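Local coordinates for protein alkaline phosphatase D (Bacillus subtilis, PDB 2YEQ) that hydrolyses phosphate esters as a secreted phosphodiesterase and alkaline phosphatase whose active site holds iron and calcium, at residues K52-R57 and V87-F92; V46-A51 and V77-L82. All blocks are in the same frame, centred on the assembly; numbering follows the deposited sequence.

Contact 1. Residues K52-R57 and V87-F92; sequences KDEHFR and VYYYRF. With PE5 (3,6,9,12,15,18,21,24-octaoxahexacosan-1-ol), chain P; PE5 (3,6,9,12,15,18,21,24-octaoxahexacosan-1-ol), chain X.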
loop_
_atom_site.group_PDB
_atom_site.type_symbol
_atom_site.label_atom_id
_atom_site.label_comp_id
_atom_site.label_asym_id
_atom_site.label_seq_id
_atom_site.Cartn_x
_atom_site.Cartn_y
_atom_site.Cartn_z
ATOM N N LYS A 52 3.471 -18.734 -22.260
ATOM C CA LYS A 52 4.699 -19.059 -21.525
ATOM C C LYS A 52 5.879 -18.204 -21.954
ATOM O O LYS A 52 6.887 -18.142 -21.254
ATOM C CB LYS A 52 5.043 -20.534 -21.687
ATOM C CG LYS A 52 3.922 -21.460 -21.248
ATOM C CD LYS A 52 4.403 -22.900 -21.010
ATOM C CE LYS A 52 3.928 -23.862 -22.092
ATOM N NZ LYS A 52 3.802 -25.274 -21.596
ATOM N N ASP A 53 5.740 -17.518 -23.077
ATOM C CA ASP A 53 6.840 -16.777 -23.677
ATOM C C ASP A 53 6.415 -15.403 -24.101
ATOM O O ASP A 53 5.239 -15.168 -24.372
ATOM C CB ASP A 53 7.355 -17.524 -24.917
ATOM C CG ASP A 53 6.307 -17.647 -25.996
ATOM O OD1 ASP A 53 5.222 -18.196 -25.695
ATOM O OD2 ASP A 53 6.565 -17.176 -27.124
ATOM N N GLU A 54 7.377 -14.497 -24.200
ATOM C CA GLU A 54 7.054 -13.102 -24.484
ATOM C C GLU A 54 6.653 -12.810 -25.934
ATOM O O GLU A 54 6.172 -11.713 -26.222
ATOM C CB GLU A 54 8.189 -12.182 -24.043
ATOM C CG GLU A 54 9.463 -12.307 -24.832
ATOM C CD GLU A 54 10.631 -11.651 -24.114
ATOM O OE1 GLU A 54 10.789 -10.420 -24.245
ATOM O OE2 GLU A 54 11.375 -12.366 -23.405
ATOM N N HIS A 55 6.840 -13.782 -26.830
ATOM C CA HIS A 55 6.436 -13.645 -28.234
ATOM C C HIS A 55 5.106 -14.338 -28.530
ATOM O O HIS A 55 4.656 -14.356 -29.665
ATOM C CB HIS A 55 7.533 -14.185 -29.151
ATOM C CG HIS A 55 8.855 -13.523 -28.942
ATOM N ND1 HIS A 55 9.086 -12.203 -29.274
ATOM C CD2 HIS A 55 10.004 -13.982 -28.392
ATOM C CE1 HIS A 55 10.329 -11.885 -28.958
ATOM N NE2 HIS A 55 10.906 -12.946 -28.420
ATOM N N PHE A 56 4.481 -14.899 -27.502
ATOM C CA PHE A 56 3.140 -15.471 -27.622
ATOM C C PHE A 56 3.017 -16.600 -28.636
ATOM O O PHE A 56 1.983 -16.776 -29.260
ATOM C CB PHE A 56 2.121 -14.350 -27.848
ATOM C CG PHE A 56 1.930 -13.511 -26.626
ATOM C CD1 PHE A 56 2.888 -12.565 -26.265
ATOM C CD2 PHE A 56 0.852 -13.735 -25.773
ATOM C CE1 PHE A 56 2.737 -11.812 -25.096
ATOM C CE2 PHE A 56 0.707 -12.995 -24.591
ATOM C CZ PHE A 56 1.642 -12.037 -24.257
ATOM N N ARG A 57 4.078 -17.388 -28.746
ATOM C CA ARG A 57 4.063 -18.592 -29.554
ATOM C C ARG A 57 3.548 -19.771 -28.754
ATOM O O ARG A 57 3.056 -20.741 -29.330
ATOM C CB ARG A 57 5.463 -18.879 -30.097
ATOM C CG ARG A 57 5.875 -17.907 -31.179
ATOM C CD ARG A 57 7.273 -18.179 -31.701
ATOM N NE ARG A 57 7.871 -16.950 -32.233
ATOM C CZ ARG A 57 9.178 -16.691 -32.301
ATOM N NH1 ARG A 57 10.082 -17.579 -31.887
ATOM N NH2 ARG A 57 9.589 -15.527 -32.795
ATOM N N VAL A 87 6.197 -18.253 -14.347
ATOM C CA VAL A 87 6.137 -16.951 -14.985
ATOM C C VAL A 87 5.322 -17.048 -16.243
ATOM O O VAL A 87 5.505 -17.994 -17.029
ATOM C CB VAL A 87 7.535 -16.442 -15.351
ATOM C CG1 VAL A 87 7.476 -15.154 -16.200
ATOM C CG2 VAL A 87 8.349 -16.234 -14.081
ATOM N N TYR A 88 4.413 -16.087 -16.446
ATOM C CA TYR A 88 3.666 -16.004 -17.703
ATOM C C TYR A 88 3.703 -14.601 -18.243
ATOM O O TYR A 88 4.008 -13.646 -17.511
ATOM C CB TYR A 88 2.227 -16.415 -17.500
ATOM C CG TYR A 88 2.011 -17.869 -17.143
ATOM C CD1 TYR A 88 1.870 -18.842 -18.145
ATOM C CD2 TYR A 88 1.894 -18.273 -15.825
ATOM C CE1 TYR A 88 1.637 -20.156 -17.843
ATOM C CE2 TYR A 88 1.645 -19.613 -15.505
ATOM C CZ TYR A 88 1.522 -20.547 -16.522
ATOM O OH TYR A 88 1.265 -21.862 -16.211
ATOM N N TYR A 89 3.393 -14.486 -19.532
ATOM C CA TYR A 89 3.215 -13.210 -20.192
ATOM C C TYR A 89 1.761 -13.098 -20.605
ATOM O O TYR A 89 1.092 -14.127 -20.853
ATOM C CB TYR A 89 4.145 -13.091 -21.395
ATOM C CG TYR A 89 5.583 -13.161 -20.965
ATOM C CD1 TYR A 89 6.224 -14.394 -20.833
ATOM C CD2 TYR A 89 6.282 -12.009 -20.631
ATOM C CE1 TYR A 89 7.539 -14.472 -20.401
ATOM C CE2 TYR A 89 7.601 -12.068 -20.193
ATOM C CZ TYR A 89 8.225 -13.309 -20.081
ATOM O OH TYR A 89 9.532 -13.403 -19.651
ATOM N N TYR A 90 1.266 -11.863 -20.659
ATOM C CA TYR A 90 -0.118 -11.628 -21.022
ATOM C C TYR A 90 -0.254 -10.353 -21.823
ATOM O O TYR A 90 0.582 -9.452 -21.728
ATOM C CB TYR A 90 -1.018 -11.622 -19.763
ATOM C CG TYR A 90 -0.737 -10.467 -18.819
ATOM C CD1 TYR A 90 0.243 -10.572 -17.844
ATOM C CD2 TYR A 90 -1.469 -9.274 -18.898
ATOM C CE1 TYR A 90 0.508 -9.524 -16.996
ATOM C CE2 TYR A 90 -1.210 -8.225 -18.047
ATOM C CZ TYR A 90 -0.235 -8.342 -17.101
ATOM O OH TYR A 90 0.054 -7.298 -16.275
ATOM N N ARG A 91 -1.317 -10.279 -22.626
ATOM C CA ARG A 91 -1.639 -9.058 -23.362
ATOM C C ARG A 91 -3.092 -9.064 -23.773
ATOM O O ARG A 91 -3.750 -10.108 -23.761
ATOM C CB ARG A 91 -0.750 -8.903 -24.600
ATOM C CG ARG A 91 -1.088 -9.897 -25.652
ATOM C CD ARG A 91 -0.279 -9.695 -26.925
ATOM N NE ARG A 91 -0.508 -10.835 -27.805
ATOM C CZ ARG A 91 0.157 -11.061 -28.930
ATOM N NH1 ARG A 91 1.123 -10.235 -29.319
ATOM N NH2 ARG A 91 -0.136 -12.135 -29.653
ATOM N N PHE A 92 -3.572 -7.880 -24.128
ATOM C CA PHE A 92 -4.944 -7.685 -24.545
ATOM C C PHE A 92 -4.964 -7.160 -25.970
ATOM O O PHE A 92 -4.024 -6.503 -26.410
ATOM C CB PHE A 92 -5.637 -6.647 -23.651
ATOM C CG PHE A 92 -5.703 -7.024 -22.201
ATOM C CD1 PHE A 92 -6.776 -7.753 -21.707
ATOM C CD2 PHE A 92 -4.706 -6.637 -21.327
ATOM C CE1 PHE A 92 -6.854 -8.074 -20.365
ATOM C CE2 PHE A 92 -4.770 -6.972 -19.963
ATOM C CZ PHE A 92 -5.849 -7.687 -19.494
HETATM C C50 PE5 P . 1.794 -12.644 -32.517
HETATM O O1 PE5 P . 2.421 -11.478 -31.978
HETATM C C1 PE5 P . 3.491 -11.768 -31.064
HETATM C C2 PE5 P . 4.186 -10.480 -30.615
HETATM O O2 PE5 P . 4.153 -10.341 -29.183
HETATM C C3 PE5 P . 4.785 -9.153 -28.658
HETATM C C4 PE5 P . 3.832 -7.945 -28.555
HETATM O O3 PE5 P . 2.450 -8.286 -28.407
HETATM O O1 PE5 X . 1.182 -26.924 -20.902
HETATM C C1 PE5 X . 0.180 -26.040 -21.411
HETATM C C2 PE5 X . 0.201 -25.996 -22.943
HETATM O O2 PE5 X . 1.363 -25.301 -23.412
HETATM C C3 PE5 X . 1.268 -24.800 -24.751
HETATM C C4 PE5 X . 2.650 -24.409 -25.234
HETATM O O HOH W 1 6.937 -19.279 -18.778
HETATM O O HOH W 2 0.740 -14.491 -31.599
#
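F56 lies under the side chain of R91 in a cation-pi stack: the guanidinium rests flat on one face of the ring, planes 12° apart, with CZ of R91 4.2 Å from the ring centroid of F56. The phenylalanine closes a type I beta turn, D53 to F56, in the connection that follows strand 44-51, and the turn folds back over strand 87-94 of the four-stranded sheet in the N-terminal domain. R91 CG sits between the backbone N and the carbonyl carbon (chi1 71°) and the chain then runs straight to NE, laying CD over the same ring face. The ring edge faces the strand backbone, F56 CZ standing 3.5 Å from Y90 C. Y89 receives the start of the turn: CB of E54 covers the middle of its ring in a CH-pi contact, 3.9 Å from the centroid, while the carbonyl of K52 comes at the edge. Just past the turn, N of R57 donates to the syn lone pair of D53 OD2 at 3.0 Å, and N of K58 donates to OD1. E49 pairs with R91 NH2 in a salt bridge, and NH1 donates to O1 of a bound polyethylene glycol fragment. No direct hydrogen bond joins 52-57 to 87-92; one water donates to both K52 O, at 2.7 Å, and V87 O.

Contact 2. Residues V46-A51 and V77-L82; sequences VKWEVA and VEADGL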
loop_
_atom_site.group_PDB
_atom_site.type_symbol
_atom_site.label_atom_id
_atom_site.label_comp_id
_atom_site.label_asym_id
_atom_site.label_seq_id
_atom_site.Cartn_x
_atom_site.Cartn_y
_atom_site.Cartn_z
ATOM N N VAL A 46 -12.900 -7.234 -25.575
ATOM C CA VAL A 46 -11.448 -7.189 -25.368
ATOM C C VAL A 46 -10.940 -8.615 -25.278
ATOM O O VAL A 46 -11.354 -9.387 -24.388
ATOM C CB VAL A 46 -11.056 -6.376 -24.110
ATOM C CG1 VAL A 46 -9.503 -6.324 -23.957
ATOM C CG2 VAL A 46 -11.607 -4.945 -24.192
ATOM N N LYS A 47 -10.074 -8.987 -26.222
ATOM C CA LYS A 47 -9.493 -10.327 -26.220
ATOM C C LYS A 47 -8.273 -10.326 -25.323
ATOM O O LYS A 47 -7.617 -9.288 -25.139
ATOM C CB LYS A 47 -9.106 -10.756 -27.642
ATOM C CG LYS A 47 -10.329 -10.952 -28.567
ATOM C CD LYS A 47 -9.956 -11.629 -29.883
ATOM C CE LYS A 47 -11.184 -11.956 -30.741
ATOM N NZ LYS A 47 -12.354 -12.459 -29.936
ATOM N N TRP A 48 -7.973 -11.483 -24.745
ATOM C CA TRP A 48 -6.798 -11.617 -23.906
ATOM C C TRP A 48 -6.127 -12.963 -24.122
ATOM O O TRP A 48 -6.786 -13.968 -24.424
ATOM C CB TRP A 48 -7.149 -11.451 -22.419
ATOM C CG TRP A 48 -8.216 -12.395 -21.944
ATOM C CD1 TRP A 48 -9.568 -12.201 -21.991
ATOM C CD2 TRP A 48 -8.016 -13.684 -21.369
ATOM N NE1 TRP A 48 -10.216 -13.286 -21.449
ATOM C CE2 TRP A 48 -9.284 -14.207 -21.057
ATOM C CE3 TRP A 48 -6.885 -14.436 -21.050
ATOM C CZ2 TRP A 48 -9.448 -15.461 -20.465
ATOM C CZ3 TRP A 48 -7.052 -15.672 -20.464
ATOM C CH2 TRP A 48 -8.317 -16.174 -20.184
ATOM N N GLU A 49 -4.817 -12.971 -23.914
ATOM C CA GLU A 49 -3.998 -14.168 -24.075
ATOM C C GLU A 49 -2.937 -14.236 -22.974
ATOM O O GLU A 49 -2.348 -13.214 -22.587
ATOM C CB GLU A 49 -3.271 -14.149 -25.425
ATOM C CG GLU A 49 -4.163 -14.277 -26.642
ATOM C CD GLU A 49 -3.391 -14.126 -27.953
ATOM O OE1 GLU A 49 -2.317 -13.460 -27.982
ATOM O OE2 GLU A 49 -3.874 -14.687 -28.957
ATOM N N VAL A 50 -2.688 -15.451 -22.507
ATOM C CA VAL A 50 -1.630 -15.751 -21.577
ATOM C C VAL A 50 -0.709 -16.798 -22.233
ATOM O O VAL A 50 -1.172 -17.835 -22.732
ATOM C CB VAL A 50 -2.192 -16.332 -20.268
ATOM C CG1 VAL A 50 -1.061 -16.694 -19.308
ATOM C CG2 VAL A 50 -3.175 -15.336 -19.623
ATOM N N ALA A 51 0.583 -16.524 -22.216
ATOM C CA ALA A 51 1.571 -17.375 -22.860
ATOM C C ALA A 51 2.727 -17.691 -21.921
ATOM O O ALA A 51 2.982 -16.972 -20.928
ATOM C CB ALA A 51 2.099 -16.686 -24.143
ATOM N N VAL A 77 -9.847 -10.085 -15.673
ATOM C CA VAL A 77 -9.885 -11.452 -16.170
ATOM C C VAL A 77 -9.272 -12.320 -15.086
ATOM O O VAL A 77 -8.202 -12.019 -14.591
ATOM C CB VAL A 77 -9.030 -11.609 -17.476
ATOM C CG1 VAL A 77 -8.840 -13.083 -17.841
ATOM C CG2 VAL A 77 -9.635 -10.823 -18.648
ATOM N N GLU A 78 -9.941 -13.395 -14.711
ATOM C CA GLU A 78 -9.334 -14.364 -13.812
ATOM C C GLU A 78 -8.851 -15.542 -14.672
ATOM O O GLU A 78 -9.605 -16.452 -14.988
ATOM C CB GLU A 78 -10.310 -14.764 -12.698
ATOM C CG GLU A 78 -10.443 -13.619 -11.668
ATOM C CD GLU A 78 -11.468 -13.884 -10.572
ATOM O OE1 GLU A 78 -11.440 -14.991 -9.979
ATOM O OE2 GLU A 78 -12.289 -12.977 -10.308
ATOM N N ALA A 79 -7.592 -15.463 -15.098
ATOM C CA ALA A 79 -7.017 -16.440 -16.016
ATOM C C ALA A 79 -6.668 -17.651 -15.182
ATOM O O ALA A 79 -5.785 -17.586 -14.331
ATOM C CB ALA A 79 -5.789 -15.880 -16.672
ATOM N N ASP A 80 -7.376 -18.746 -15.405
ATOM C CA ASP A 80 -7.154 -19.958 -14.633
ATOM C C ASP A 80 -6.573 -21.068 -15.515
ATOM O O ASP A 80 -6.216 -20.816 -16.662
ATOM C CB ASP A 80 -8.439 -20.386 -13.937
ATOM C CG ASP A 80 -9.546 -20.766 -14.903
ATOM O OD1 ASP A 80 -9.351 -20.721 -16.138
ATOM O OD2 ASP A 80 -10.632 -21.104 -14.398
ATOM N N GLY A 81 -6.458 -22.274 -14.965
ATOM C CA GLY A 81 -5.852 -23.396 -15.682
ATOM C C GLY A 81 -4.354 -23.231 -15.843
ATOM O O GLY A 81 -3.786 -23.715 -16.808
ATOM N N LEU A 82 -3.715 -22.525 -14.911
ATOM C CA LEU A 82 -2.284 -22.274 -14.983
ATOM C C LEU A 82 -1.527 -23.219 -14.060
ATOM O O LEU A 82 -2.105 -23.854 -13.191
ATOM C CB LEU A 82 -1.958 -20.823 -14.596
ATOM C CG LEU A 82 -2.642 -19.707 -15.388
ATOM C CD1 LEU A 82 -2.219 -18.322 -14.860
ATOM C CD2 LEU A 82 -2.319 -19.838 -16.878
#
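The four-stranded sheet and the N-terminal strands of the larger mixed sheet face each other here like the layers of a beta-sandwich, a layout consistent with the E-set clan to which the N-terminal domain is assigned. Strands 44-51 and 74-79 belong to different sheets; the short strand pieces 46-51 and 77-79 run in roughly the same direction, 28° apart, with axes 9.5 Å from each other at closest approach, and no hydrogen bond passes between the segments. The contact is made by side chains. The indole of W48 offers a face to V77, whose CG1 stands over the six-membered ring in a CH-pi contact, 3.5 Å from its centroid and 15° off the normal. The second methyl, CG2, meets the pyrrole end of the same indole, 3.6 Å from CD1 of W48, so both methyls lie over the same side of the indole, one at each of its two rings. W48 CG lies between its backbone N and carbonyl carbon (chi1 56°), and the benzene end of the indole reaches along the strand, its CZ3 coming 4.0 Å from CB of A79. Replacing W48 by alanine would take away the face on which both V77 methyls rest, and would probably open a gap beside A79. Farther along, CG2 of V50 also touches A79 CB, and CG1 of V50 meets CD2 of L82 at 4.2 Å, the two side chains crossing at about a right angle. L25 of strand 23-28 packs against both W48 and V50, F92 and Y88 of strand 87-94 add to the same interior, and strand 59-67 flanks 44-51 with R61 and V60.

The centres of contacts 1 and 2 lie about 10 Å apart, and all four segments belong to the N-terminal domain. Their order along the chain, 46-51, 52-57, 77-82, 87-92, makes the contacts alternate. Strands 44-51 and 87-94 are antiparallel neighbours in one sheet, joined where A51 N lies 2.8 Å from Y89 O, probably a hydrogen bond, and where CB of Y90 packs 3.5 Å from O of E49. Contact 2 lies between this sheet and the one carrying strand 74-79, whereas contact 1 folds the turn after strand 44-51 over residues of strand 87-94. One sheet thus serves both the domain interior and the turn packed upon it.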